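PDB 3H3E: metallo-beta-lactamase domain-containing protein from Thermotoga maritima, which binds zinc and is probably a metal-dependent enzyme of the metallo-beta-lactamase superfamily, though its substrate and reaction remain uncertain. Local coordinates for residues H71-G76 against P234-G239; H31-L36 against L41-K46; Q164-R169 against V175-C180; D94-G99 against F160-T165; W87-A92 against L133-L138. The protein carries 2 engineered substitutions. All coordinates share one frame; numbering follows the deposited sequence.

Interaction 1 of 5, residues H71-G76 against P234-G239. With ZN (zinc ion), chain B.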
# COMPACT_ATOMS: atom_id res chain seq x y z
N HIS A 71 -6.47 -7.21 3.91
CA HIS A 71 -5.74 -8.48 3.96
C HIS A 71 -4.91 -8.60 5.24
O HIS A 71 -4.44 -7.60 5.80
CB HIS A 71 -4.81 -8.62 2.76
CG HIS A 71 -5.42 -9.34 1.61
ND1 HIS A 71 -5.15 -9.00 0.30
CD2 HIS A 71 -6.30 -10.36 1.56
CE1 HIS A 71 -5.83 -9.81 -0.50
NE2 HIS A 71 -6.53 -10.64 0.24
N TYR A 72 -4.72 -9.84 5.69
CA TYR A 72 -3.98 -10.17 6.91
C TYR A 72 -2.56 -9.59 6.96
O TYR A 72 -2.11 -9.16 8.01
CB TYR A 72 -3.91 -11.70 7.08
CG TYR A 72 -2.95 -12.35 6.12
CD1 TYR A 72 -1.69 -12.76 6.53
CD2 TYR A 72 -3.28 -12.52 4.79
CE1 TYR A 72 -0.80 -13.33 5.65
CE2 TYR A 72 -2.40 -13.08 3.90
CZ TYR A 72 -1.16 -13.49 4.33
OH TYR A 72 -0.28 -14.06 3.44
N ASP A 73 -1.85 -9.58 5.83
CA ASP A 73 -0.47 -9.12 5.77
C ASP A 73 -0.36 -7.60 5.78
O ASP A 73 0.74 -7.06 5.73
CB ASP A 73 0.29 -9.73 4.57
CG ASP A 73 -0.40 -9.48 3.23
OD1 ASP A 73 -1.62 -9.70 3.16
OD2 ASP A 73 0.25 -9.04 2.24
N HIS A 74 -1.49 -6.90 5.84
CA HIS A 74 -1.49 -5.43 5.87
C HIS A 74 -2.16 -4.90 7.11
O HIS A 74 -1.77 -3.87 7.64
CB HIS A 74 -2.14 -4.87 4.60
CG HIS A 74 -1.42 -5.26 3.35
ND1 HIS A 74 -0.64 -4.38 2.64
CD2 HIS A 74 -1.30 -6.46 2.74
CE1 HIS A 74 -0.09 -5.02 1.62
NE2 HIS A 74 -0.47 -6.29 1.66
N ALA A 75 -3.16 -5.62 7.60
CA ALA A 75 -3.92 -5.18 8.76
C ALA A 75 -3.57 -5.96 10.03
O ALA A 75 -4.11 -5.69 11.10
CB ALA A 75 -5.41 -5.27 8.47
N GLY A 76 -2.64 -6.91 9.94
CA GLY A 76 -2.40 -7.84 11.02
C GLY A 76 -1.69 -7.28 12.23
O GLY A 76 -2.00 -7.65 13.35
N PRO A 234 9.60 -0.48 -5.48
CA PRO A 234 8.64 -1.60 -5.48
C PRO A 234 8.88 -2.58 -4.34
O PRO A 234 9.98 -3.11 -4.21
CB PRO A 234 8.92 -2.29 -6.83
CG PRO A 234 10.00 -1.48 -7.51
CD PRO A 234 10.69 -0.70 -6.44
N CYS A 235 7.86 -2.82 -3.53
CA CYS A 235 8.00 -3.66 -2.35
C CYS A 235 7.07 -4.86 -2.37
O CYS A 235 6.24 -4.98 -3.26
CB CYS A 235 7.68 -2.85 -1.10
SG CYS A 235 8.47 -1.26 -1.03
N HIS A 236 7.21 -5.75 -1.38
CA HIS A 236 6.13 -6.67 -1.01
C HIS A 236 5.71 -7.57 -2.17
O HIS A 236 6.53 -8.30 -2.73
CB HIS A 236 4.94 -5.86 -0.46
CG HIS A 236 3.87 -6.68 0.20
ND1 HIS A 236 4.15 -7.76 1.00
CD2 HIS A 236 2.52 -6.55 0.19
CE1 HIS A 236 3.01 -8.28 1.44
NE2 HIS A 236 2.01 -7.56 0.96
N CYS A 237 4.44 -7.50 -2.56
CA CYS A 237 3.91 -8.37 -3.63
C CYS A 237 4.63 -8.30 -4.99
O CYS A 237 4.63 -9.27 -5.74
CB CYS A 237 2.37 -8.28 -3.80
SG CYS A 237 1.38 -6.89 -3.08
N THR A 238 5.27 -7.18 -5.29
CA THR A 238 5.69 -6.85 -6.65
C THR A 238 6.29 -8.00 -7.48
O THR A 238 5.74 -8.37 -8.51
CB THR A 238 6.58 -5.61 -6.69
OG1 THR A 238 5.93 -4.54 -5.98
CG2 THR A 238 6.82 -5.19 -8.12
N GLY A 239 7.42 -8.55 -7.06
CA GLY A 239 7.99 -9.69 -7.76
C GLY A 239 9.28 -9.40 -8.50
O GLY A 239 9.41 -8.37 -9.15
ZN ZN B . -3.41 -8.07 -0.66

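Interaction 2 of 5, residues H31-L36 against L41-K46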
# COMPACT_ATOMS: atom_id res chain seq x y z
N HIS A 31 6.37 -11.63 5.31
CA HIS A 31 5.43 -11.36 4.24
C HIS A 31 4.37 -10.40 4.75
O HIS A 31 3.40 -10.81 5.39
CB HIS A 31 4.78 -12.65 3.78
CG HIS A 31 3.87 -12.47 2.61
ND1 HIS A 31 4.28 -11.91 1.42
CD2 HIS A 31 2.57 -12.81 2.44
CE1 HIS A 31 3.27 -11.90 0.57
NE2 HIS A 31 2.22 -12.45 1.16
N GLY A 32 4.57 -9.11 4.48
CA GLY A 32 3.60 -8.08 4.77
C GLY A 32 4.25 -6.75 4.50
O GLY A 32 5.45 -6.69 4.28
N PHE A 33 3.45 -5.69 4.52
CA PHE A 33 3.97 -4.37 4.22
C PHE A 33 3.59 -3.36 5.31
O PHE A 33 2.48 -3.40 5.84
CB PHE A 33 3.47 -3.93 2.83
CG PHE A 33 4.07 -2.64 2.34
CD1 PHE A 33 5.45 -2.52 2.16
CD2 PHE A 33 3.27 -1.55 2.06
CE1 PHE A 33 6.01 -1.32 1.73
CE2 PHE A 33 3.81 -0.35 1.64
CZ PHE A 33 5.19 -0.23 1.46
N SER A 34 4.52 -2.49 5.68
CA SER A 34 4.22 -1.37 6.57
C SER A 34 5.28 -0.31 6.35
O SER A 34 6.47 -0.61 6.35
CB SER A 34 4.18 -1.79 8.05
OG SER A 34 4.19 -0.65 8.91
N VAL A 35 4.84 0.92 6.16
CA VAL A 35 5.75 2.02 5.91
C VAL A 35 5.29 3.26 6.66
O VAL A 35 4.13 3.65 6.59
CB VAL A 35 5.89 2.32 4.41
CG1 VAL A 35 4.55 2.51 3.79
CG2 VAL A 35 6.72 3.55 4.20
N LEU A 36 6.21 3.86 7.41
CA LEU A 36 5.97 5.10 8.11
C LEU A 36 6.24 6.27 7.18
O LEU A 36 7.33 6.40 6.62
CB LEU A 36 6.87 5.19 9.34
CG LEU A 36 6.73 6.43 10.21
CD1 LEU A 36 5.32 6.58 10.75
CD2 LEU A 36 7.71 6.31 11.35
N LEU A 41 1.14 6.26 9.65
CA LEU A 41 1.64 4.92 9.35
C LEU A 41 0.75 4.23 8.33
O LEU A 41 -0.45 4.11 8.54
CB LEU A 41 1.77 4.07 10.62
CG LEU A 41 2.22 2.60 10.46
CD1 LEU A 41 3.69 2.45 10.04
CD2 LEU A 41 1.97 1.87 11.75
N PHE A 42 1.36 3.79 7.23
CA PHE A 42 0.64 3.13 6.13
C PHE A 42 0.83 1.63 6.25
O PHE A 42 1.93 1.13 6.02
CB PHE A 42 1.17 3.60 4.77
CG PHE A 42 0.30 3.18 3.61
CD1 PHE A 42 -0.77 3.96 3.21
CD2 PHE A 42 0.57 2.02 2.91
CE1 PHE A 42 -1.57 3.58 2.15
CE2 PHE A 42 -0.23 1.64 1.84
CZ PHE A 42 -1.30 2.43 1.47
N ASP A 43 -0.24 0.93 6.62
CA ASP A 43 -0.21 -0.51 6.84
C ASP A 43 0.64 -0.94 8.05
O ASP A 43 1.41 -0.16 8.60
CB ASP A 43 0.18 -1.27 5.56
CG ASP A 43 -0.95 -1.30 4.54
OD1 ASP A 43 -2.05 -0.80 4.87
OD2 ASP A 43 -0.76 -1.81 3.42
N THR A 44 0.49 -2.20 8.46
CA THR A 44 1.09 -2.66 9.70
C THR A 44 1.59 -4.11 9.66
O THR A 44 1.74 -4.72 10.72
CB THR A 44 0.08 -2.56 10.86
OG1 THR A 44 -1.05 -3.41 10.60
CG2 THR A 44 -0.41 -1.15 11.03
N GLY A 45 1.84 -4.66 8.48
CA GLY A 45 2.34 -6.02 8.36
C GLY A 45 1.42 -7.14 8.82
O GLY A 45 0.21 -6.94 8.97
N LYS A 46 2.00 -8.32 9.05
CA LYS A 46 1.28 -9.51 9.51
C LYS A 46 1.27 -9.57 11.04
O LYS A 46 0.24 -9.86 11.65
CB LYS A 46 1.96 -10.76 8.96
CG LYS A 46 1.37 -12.09 9.41
CD LYS A 46 2.16 -13.29 8.84
CE LYS A 46 3.34 -13.64 9.71
NZ LYS A 46 4.24 -14.64 9.08
O HOH W 1 5.80 -13.99 6.64

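Interaction 3 of 5, residues Q164-R169 against V175-C180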
# COMPACT_ATOMS: atom_id res chain seq x y z
N GLN A 164 -7.35 1.39 -0.90
CA GLN A 164 -7.11 2.83 -0.92
C GLN A 164 -5.64 3.13 -0.94
O GLN A 164 -4.81 2.29 -0.58
CB GLN A 164 -7.79 3.53 0.26
CG GLN A 164 -7.46 2.97 1.60
CD GLN A 164 -8.18 3.69 2.71
OE1 GLN A 164 -9.03 4.54 2.46
NE2 GLN A 164 -7.86 3.35 3.94
N THR A 165 -5.31 4.33 -1.38
CA THR A 165 -3.93 4.68 -1.68
C THR A 165 -3.63 6.04 -1.10
O THR A 165 -4.47 6.94 -1.13
CB THR A 165 -3.67 4.66 -3.21
OG1 THR A 165 -3.85 3.32 -3.69
CG2 THR A 165 -2.27 5.09 -3.53
N LEU A 166 -2.44 6.19 -0.56
CA LEU A 166 -2.04 7.45 0.03
C LEU A 166 -1.33 8.31 -1.00
O LEU A 166 -0.49 7.84 -1.75
CB LEU A 166 -1.12 7.19 1.23
CG LEU A 166 -0.49 8.39 1.91
CD1 LEU A 166 -1.59 9.20 2.53
CD2 LEU A 166 0.53 7.93 2.97
N VAL A 167 -1.69 9.59 -1.04
CA VAL A 167 -0.98 10.56 -1.87
C VAL A 167 -0.50 11.70 -0.97
O VAL A 167 -1.28 12.33 -0.26
CB VAL A 167 -1.87 11.10 -3.00
CG1 VAL A 167 -1.10 12.06 -3.88
CG2 VAL A 167 -2.41 9.96 -3.81
N VAL A 168 0.80 11.93 -1.01
CA VAL A 168 1.42 13.01 -0.28
C VAL A 168 1.87 14.04 -1.30
O VAL A 168 2.64 13.73 -2.21
CB VAL A 168 2.67 12.54 0.48
CG1 VAL A 168 3.21 13.67 1.37
CG2 VAL A 168 2.38 11.27 1.29
N ARG A 169 1.38 15.26 -1.13
CA ARG A 169 1.67 16.36 -2.05
C ARG A 169 2.91 17.10 -1.56
O ARG A 169 2.92 17.68 -0.47
CB ARG A 169 0.45 17.27 -2.17
CG ARG A 169 0.59 18.42 -3.13
CD ARG A 169 -0.53 19.40 -2.88
NE ARG A 169 -1.68 19.20 -3.76
CZ ARG A 169 -2.95 19.40 -3.39
NH1 ARG A 169 -3.21 19.77 -2.14
NH2 ARG A 169 -3.94 19.21 -4.26
N VAL A 175 4.00 12.07 -3.88
CA VAL A 175 4.51 10.77 -3.48
C VAL A 175 3.34 9.84 -3.22
O VAL A 175 2.41 10.19 -2.50
CB VAL A 175 5.43 10.85 -2.27
CG1 VAL A 175 6.04 9.49 -2.02
CG2 VAL A 175 6.53 11.90 -2.51
N VAL A 176 3.37 8.67 -3.85
CA VAL A 176 2.25 7.76 -3.82
C VAL A 176 2.67 6.49 -3.10
O VAL A 176 3.69 5.90 -3.42
CB VAL A 176 1.80 7.38 -5.24
CG1 VAL A 176 0.68 6.36 -5.20
CG2 VAL A 176 1.37 8.60 -6.00
N ILE A 177 1.88 6.10 -2.10
CA ILE A 177 2.18 4.91 -1.32
C ILE A 177 1.03 3.92 -1.39
O ILE A 177 -0.13 4.25 -1.10
CB ILE A 177 2.53 5.26 0.14
CG1 ILE A 177 3.82 6.07 0.19
CG2 ILE A 177 2.73 3.99 0.95
CD1 ILE A 177 3.62 7.51 -0.05
N THR A 178 1.36 2.71 -1.83
CA THR A 178 0.34 1.71 -2.11
C THR A 178 0.74 0.43 -1.42
O THR A 178 1.92 0.16 -1.23
CB THR A 178 0.13 1.52 -3.63
OG1 THR A 178 -0.91 0.57 -3.84
CG2 THR A 178 1.37 1.02 -4.31
N GLY A 179 -0.26 -0.35 -1.01
CA GLY A 179 -0.01 -1.57 -0.28
C GLY A 179 0.20 -2.72 -1.22
O GLY A 179 1.27 -3.31 -1.27
N CYS A 180 -0.81 -3.05 -2.01
CA CYS A 180 -0.69 -4.18 -2.91
C CYS A 180 -1.15 -3.89 -4.35
O CYS A 180 -0.79 -4.61 -5.28
CB CYS A 180 -1.42 -5.40 -2.33
SG CYS A 180 -0.35 -6.79 -1.97
O HOH W 2 -3.03 0.54 -1.88

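Interaction 4 of 5, residues D94-G99 against F160-T165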
# COMPACT_ATOMS: atom_id res chain seq x y z
N ASP A 94 -15.41 -6.82 5.24
CA ASP A 94 -15.85 -8.08 4.64
C ASP A 94 -14.71 -9.08 4.72
O ASP A 94 -13.56 -8.71 4.65
CB ASP A 94 -16.27 -7.87 3.19
CG ASP A 94 -17.44 -6.93 3.06
OD1 ASP A 94 -18.19 -6.78 4.04
OD2 ASP A 94 -17.62 -6.34 1.97
N GLN A 95 -15.05 -10.35 4.88
CA GLN A 95 -14.03 -11.34 5.18
C GLN A 95 -13.41 -11.89 3.92
O GLN A 95 -14.08 -12.47 3.09
CB GLN A 95 -14.60 -12.44 6.09
CG GLN A 95 -14.80 -11.99 7.57
CD GLN A 95 -13.62 -11.16 8.16
OE1 GLN A 95 -12.50 -11.18 7.65
NE2 GLN A 95 -13.89 -10.45 9.25
N LYS A 96 -12.11 -11.66 3.77
CA LYS A 96 -11.42 -11.93 2.52
C LYS A 96 -10.87 -13.34 2.47
O LYS A 96 -10.31 -13.83 3.44
CB LYS A 96 -10.28 -10.94 2.33
CG LYS A 96 -10.71 -9.52 2.01
CD LYS A 96 -9.56 -8.75 1.38
CE LYS A 96 -9.86 -7.28 1.23
NZ LYS A 96 -10.92 -7.04 0.23
N TYR A 97 -11.05 -13.98 1.32
CA TYR A 97 -10.48 -15.30 1.07
C TYR A 97 -9.54 -15.26 -0.12
O TYR A 97 -9.69 -14.45 -1.03
CB TYR A 97 -11.56 -16.35 0.84
CG TYR A 97 -12.25 -16.77 2.11
CD1 TYR A 97 -13.21 -15.97 2.71
CD2 TYR A 97 -11.93 -17.98 2.72
CE1 TYR A 97 -13.83 -16.36 3.88
CE2 TYR A 97 -12.54 -18.38 3.89
CZ TYR A 97 -13.49 -17.57 4.46
OH TYR A 97 -14.10 -17.98 5.62
N SER A 98 -8.57 -16.15 -0.09
CA SER A 98 -7.64 -16.25 -1.19
C SER A 98 -7.58 -17.71 -1.60
O SER A 98 -6.80 -18.49 -1.05
CB SER A 98 -6.27 -15.74 -0.78
OG SER A 98 -5.42 -15.80 -1.89
N GLY A 99 -8.40 -18.08 -2.56
CA GLY A 99 -8.67 -19.47 -2.80
C GLY A 99 -9.62 -19.90 -1.71
O GLY A 99 -10.64 -19.25 -1.46
N PHE A 160 -11.95 -5.72 -4.51
CA PHE A 160 -11.18 -4.84 -3.66
C PHE A 160 -11.74 -3.43 -3.57
O PHE A 160 -11.03 -2.44 -3.70
CB PHE A 160 -9.71 -4.86 -4.06
CG PHE A 160 -9.08 -6.20 -3.85
CD1 PHE A 160 -9.15 -7.17 -4.82
CD2 PHE A 160 -8.46 -6.51 -2.65
CE1 PHE A 160 -8.58 -8.43 -4.61
CE2 PHE A 160 -7.89 -7.76 -2.44
CZ PHE A 160 -7.95 -8.72 -3.42
N GLU A 161 -13.05 -3.37 -3.33
CA GLU A 161 -13.74 -2.11 -3.12
C GLU A 161 -13.20 -1.43 -1.86
O GLU A 161 -13.55 -0.27 -1.58
CB GLU A 161 -15.23 -2.36 -2.98
CG GLU A 161 -15.86 -3.14 -4.11
CD GLU A 161 -16.12 -2.29 -5.33
OE1 GLU A 161 -15.65 -1.13 -5.37
OE2 GLU A 161 -16.80 -2.78 -6.25
N ASP A 162 -12.37 -2.15 -1.12
CA ASP A 162 -11.76 -1.63 0.12
C ASP A 162 -10.40 -0.98 -0.08
O ASP A 162 -9.90 -0.36 0.83
CB ASP A 162 -11.61 -2.75 1.14
CG ASP A 162 -10.80 -3.92 0.61
OD1 ASP A 162 -11.07 -4.37 -0.52
OD2 ASP A 162 -9.91 -4.41 1.34
N GLU A 163 -9.82 -1.12 -1.26
CA GLU A 163 -8.46 -0.66 -1.52
C GLU A 163 -8.34 0.85 -1.60
O GLU A 163 -9.12 1.50 -2.28
CB GLU A 163 -7.94 -1.26 -2.83
CG GLU A 163 -6.52 -0.89 -3.14
CD GLU A 163 -5.91 -1.79 -4.19
OE1 GLU A 163 -6.09 -1.52 -5.40
OE2 GLU A 163 -5.24 -2.77 -3.80
N GLN A 164 -7.35 1.39 -0.90
CA GLN A 164 -7.11 2.83 -0.92
C GLN A 164 -5.64 3.13 -0.94
O GLN A 164 -4.81 2.29 -0.58
CB GLN A 164 -7.79 3.53 0.26
CG GLN A 164 -7.46 2.97 1.60
CD GLN A 164 -8.18 3.69 2.71
OE1 GLN A 164 -9.03 4.54 2.46
NE2 GLN A 164 -7.86 3.35 3.94
N THR A 165 -5.31 4.33 -1.38
CA THR A 165 -3.93 4.68 -1.68
C THR A 165 -3.63 6.04 -1.10
O THR A 165 -4.47 6.94 -1.13
CB THR A 165 -3.67 4.66 -3.21
OG1 THR A 165 -3.85 3.32 -3.69
CG2 THR A 165 -2.27 5.09 -3.53

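Interaction 5 of 5, residues W87-A92 against L133-L138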
# COMPACT_ATOMS: atom_id res chain seq x y z
N TRP A 87 -7.75 4.29 9.79
CA TRP A 87 -8.47 4.76 8.61
C TRP A 87 -8.64 3.61 7.64
O TRP A 87 -7.68 3.22 6.99
CB TRP A 87 -7.67 5.85 7.92
CG TRP A 87 -7.48 7.07 8.73
CD1 TRP A 87 -6.76 7.18 9.87
CD2 TRP A 87 -8.01 8.37 8.46
NE1 TRP A 87 -6.81 8.47 10.34
CE2 TRP A 87 -7.57 9.22 9.48
CE3 TRP A 87 -8.82 8.90 7.45
CZ2 TRP A 87 -7.91 10.58 9.53
CZ3 TRP A 87 -9.16 10.25 7.51
CH2 TRP A 87 -8.70 11.07 8.54
N LEU A 88 -9.86 3.09 7.54
CA LEU A 88 -10.15 2.01 6.62
C LEU A 88 -11.45 2.25 5.87
O LEU A 88 -12.31 3.00 6.32
CB LEU A 88 -10.22 0.68 7.37
CG LEU A 88 -11.33 0.48 8.41
CD1 LEU A 88 -11.53 -0.99 8.66
CD2 LEU A 88 -11.01 1.21 9.70
N ARG A 89 -11.58 1.62 4.71
CA ARG A 89 -12.83 1.62 3.97
C ARG A 89 -13.85 0.66 4.59
O ARG A 89 -13.49 -0.43 5.02
CB ARG A 89 -12.60 1.24 2.51
CG ARG A 89 -11.72 2.20 1.74
CD ARG A 89 -12.13 2.31 0.28
NE ARG A 89 -12.83 3.57 0.03
CZ ARG A 89 -14.05 3.66 -0.48
NH1 ARG A 89 -14.72 2.57 -0.83
NH2 ARG A 89 -14.59 4.85 -0.66
N LYS A 90 -15.12 1.06 4.63
CA LYS A 90 -16.16 0.21 5.19
C LYS A 90 -16.02 -1.22 4.69
O LYS A 90 -16.22 -2.16 5.45
CB LYS A 90 -17.56 0.74 4.89
CG LYS A 90 -17.99 1.90 5.79
CD LYS A 90 -19.47 2.26 5.59
CE LYS A 90 -20.12 2.83 6.87
NZ LYS A 90 -20.17 1.87 8.03
N GLU A 91 -15.66 -1.40 3.43
CA GLU A 91 -15.66 -2.74 2.84
C GLU A 91 -14.41 -3.57 3.19
O GLU A 91 -14.32 -4.75 2.87
CB GLU A 91 -15.94 -2.69 1.33
CG GLU A 91 -15.31 -1.53 0.59
CD GLU A 91 -16.16 -0.27 0.60
OE1 GLU A 91 -17.07 -0.17 -0.23
OE2 GLU A 91 -15.87 0.64 1.40
N ALA A 92 -13.45 -2.95 3.86
CA ALA A 92 -12.34 -3.71 4.43
C ALA A 92 -12.83 -4.71 5.48
O ALA A 92 -12.12 -5.63 5.83
CB ALA A 92 -11.34 -2.77 5.04
N LEU A 133 -6.96 8.04 -1.60
CA LEU A 133 -7.78 7.82 -2.77
C LEU A 133 -8.39 6.43 -2.75
O LEU A 133 -7.70 5.45 -2.47
CB LEU A 133 -6.96 8.03 -4.05
CG LEU A 133 -7.03 9.49 -4.48
CD1 LEU A 133 -6.19 10.32 -3.54
CD2 LEU A 133 -6.58 9.64 -5.91
N GLY A 134 -9.68 6.36 -3.04
CA GLY A 134 -10.43 5.13 -2.92
C GLY A 134 -10.14 4.16 -4.04
O GLY A 134 -9.22 4.38 -4.83
N PRO A 135 -10.93 3.09 -4.13
CA PRO A 135 -10.68 2.01 -5.08
C PRO A 135 -10.49 2.59 -6.48
O PRO A 135 -11.34 3.35 -6.96
CB PRO A 135 -11.97 1.20 -5.03
CG PRO A 135 -12.65 1.59 -3.84
CD PRO A 135 -12.25 2.97 -3.49
N ALA A 136 -9.39 2.22 -7.13
CA ALA A 136 -9.09 2.70 -8.48
C ALA A 136 -10.08 2.16 -9.50
O ALA A 136 -10.58 1.05 -9.38
CB ALA A 136 -7.69 2.30 -8.87
N ASN A 137 -10.33 2.96 -10.52
CA ASN A 137 -11.14 2.56 -11.65
C ASN A 137 -10.40 1.47 -12.41
O ASN A 137 -9.27 1.66 -12.85
CB ASN A 137 -11.37 3.79 -12.54
CG ASN A 137 -12.17 3.47 -13.80
OD1 ASN A 137 -12.38 2.31 -14.16
ND2 ASN A 137 -12.62 4.51 -14.47
N LEU A 138 -11.05 0.32 -12.58
CA LEU A 138 -10.41 -0.82 -13.22
C LEU A 138 -10.22 -0.71 -14.74
O LEU A 138 -9.50 -1.51 -15.33
CB LEU A 138 -11.18 -2.09 -12.90
CG LEU A 138 -11.00 -2.60 -11.48
CD1 LEU A 138 -12.13 -3.50 -11.10
CD2 LEU A 138 -9.66 -3.31 -11.32

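Interaction 1 of 5, residues H71-G76 against P234-G239
Asp73 and His74 converge on a single atom, NE2 of His236, and the close packing is concentrated there. Asp73 OD2 lies 2.6 Å from His236 NE2, at the edge of the imidazole and near its plane, with the carboxylate turned 39° to the ring; the hydrogen bond is bent and weak. His74 and His236 approach from opposite directions, His74 NE2 lying 2.9 Å from the same His236 NE2 in another weak bond, rings meeting obliquely. Both far sides are tied down: ND1 of His74 to Asp43, ND1 of His236 to Asp21. His69, His71, Asp73 and His74 form the HxHxDH signature of the metallo-beta-lactamase fold. His71 ND1 binds the zinc ion at 2.2 Å, beside His69 and His182, whereas Asp73, His74 and His236 turn their donor atoms toward one another, an arrangement consistent with an unoccupied second metal site. Away from this knot the contact is loose. The backbones stay well apart, 9.8 Å between Asp73 CA and His236 CA, and partly exposed His236 spans the gap with CG anti to its backbone N (chi1 -169°). Behind it the chain reverses in a type II' turn, where Thr238 OG1 donates to Cys235 O over 2.8 Å.

Interaction 2 of 5, residues H31-L36 against L41-K46
Val35 and Phe42 exchange two backbone hydrogen bonds, Val35 N to Phe42 O at 2.9 Å and Phe42 N to Val35 O at 2.8 Å, as the hydrogen-bonded pair of a tight beta hairpin. Its strands, 34-37 and 40-42, are neighbours in one of the two seven-stranded sheets of the metallo-beta-lactamase sandwich. Beyond Phe42 regular pairing lapses and a side chain takes over: Ser34 OG, set anti to its own backbone N (chi1 166°), donates to Asp43 O over 2.8 Å, arriving from above the carbonyl plane. Farther along, Gly45 N reaches Phe33 O at 3.0 Å. Asp43, at positive phi, lays its CB against Phe33 O and sends its carboxylate out of the hairpin to Ser68, on the side of the metal centre. At the exposed mouth a water accepts from both His31 N and Lys46 NZ, while His31 ND1 bonds to Asp21. Packing fills in around these links. Val35 CG1 crosses over to Phe42 CB at 3.7 Å, and the ring of Phe33 approaches that of Phe42 at a slant. On the other face Leu41, its CG anti to the backbone N (177°), extends one branch across the strands: CD1 sits 3.3 Å from Ser34 OG and 4.3 Å from Leu36 CB.

Interaction 3 of 5, residues Q164-R169 against V175-C180
Leu166 and Val168 meet Ile177 and Val175 through flat peptide groups rather than rings. Val168 N to Val175 O is 2.8 Å and Val175 N to Val168 O 2.7 Å; Leu166 and Ile177 form the next hydrogen-bonded pair, with N to O distances of 3.1 Å from Leu166 and 3.0 Å from Ile177. Between them Val167 and Val176 make the non-hydrogen-bonded pair of this antiparallel hairpin. The sheet therefore has two greasy faces. One carries Leu166, Val168, Val175 and Ile177; here the isoleucine chain leans diagonally, bringing CD1 to Val168 CG2 at 4.2 Å. Val167 and Val176 point to the other face, and there the methyl of Thr165 joins in. With CG2 anti to its backbone N and OG1 beside that N (chi1 -64°), Thr165 puts CG2 3.6 Å from Val176 CG1, crossing it at a slant, and also against Ile177 O. The hydroxyls of Thr165 and Thr178 run side by side, that of Thr178 bonding to Ser181. Where the strands part, a water bridges them, donating to Gln164 O at 2.8 Å and accepting from Gly179 N at 3.0 Å. Strand 130-133 flanks one side of the hairpin and strand 200-204 the other. From helix 185-193, Ile192 packs on Val167 and Val176 and Ile188 on Thr165 and Thr178, whereas Leu166 and Ile177 press on Phe42 of the opposing sheet, so the hairpin lies in the heart of the sandwich.

Interaction 4 of 5, residues D94-G99 against F160-T165
Lys96 runs out almost straight and then kinks at its last torsion (chi4 -68°), while Asp162 holds CG between its backbone N and carbonyl carbon (chi1 56°); coming from opposite directions, the two side chains bring ammonium and carboxylate together. The result is a buried salt bridge, Lys96 NZ to Asp162 OD1 at 2.8 Å, with the nitrogen well above the carboxylate plane, 42° out of it. A second acid, Asp158, also pairs with NZ. Asp162 OD2 in turn accepts from Gly70 N, in the loop that supplies zinc ligands His69 and His71. Phe160 flanks the ammonium: its CD2 is 3.8 Å from Lys96 NZ, the approach to the ring being oblique. The same ring stacks on zinc ligand His182 and meets Phe147 edge to face. A type I turn from Phe160 to Glu163, closed by Glu163 N to Phe160 O at 3.0 Å, presents aromatic and acid together. The lysine thus probably helps position an acid that stands next to the metal site without binding the zinc. Strand 95-98, source of the lysine, lies between strands 101-102 and 147-150 of a small antiparallel sheet, and the turn belongs to the loop leading from strand 155-157 into strand 165-170.

Interaction 5 of 5, residues W87-A92 against L133-L138
Pro135 puts the CD corner of its ring over one face of the Arg89 guanidinium, joining the two halves of the metallo-beta-lactamase sandwich: Arg89 belongs to the segment on strand 85-89 of one seven-stranded sheet, and Pro135 follows just after strand 130-133 of the other. Across these two segments the contact is packing. Pro135 CD sits 3.4 Å above the guanidinium plane of Arg89, displaced toward its rim, and is equally close, 3.6 Å, to Arg89 CZ and NE. Next to it Pro135 CG leans on Arg89 NH1 at 3.8 Å. The arginine arrives from one direction and the proline from the other, and bends at chi2 (-146°) and chi3 (105°) turn a guanidinium face toward that corner. Charge is handled within the arginine's own segment, where Glu91 OE2 forms a salt bridge with Arg89 NH1 at 3.2 Å. Hydrogen bonds steady the group: NH1 also donates to Glu161 O and NH2 to Glu121 O, and these bonds to two different carbonyls limit its rotation while the proline presses on a face. Backbone bonding shapes the rest. Ala92 N returns to Arg89 O over 2.8 Å as the strand passes into a 3-10 turn, and the carbonyls of Pro135 and Ala136 are taken up by Arg122 and Arg183. The contact is structural packing some way from the zinc, and its fringe is light: Gly134 CA stands 4.1 Å from Arg89 NE.

How the interactions relate
Interaction 1 is the hub, holding zinc ligand His71. Interaction 2 touches it through Thr44 N and His74 O, 2.9 Å apart, and interaction 3 through the disulfide between Cys237 and Cys180, its sulfurs 2.1 Å apart. From the other side of the metal, interaction 4 brings Phe160 CE2 to within 3.5 Å of His71 CE1. Interactions 2 and 3 face each other across the sandwich, Phe42 CZ lying 3.4 Å from Ile177 O. Interaction 5 is more remote, the Pro135 side chain about 13 Å from the zinc, yet its Leu133 N pairs at 2.8 Å with O of Thr165, a residue that interactions 3 and 4 share.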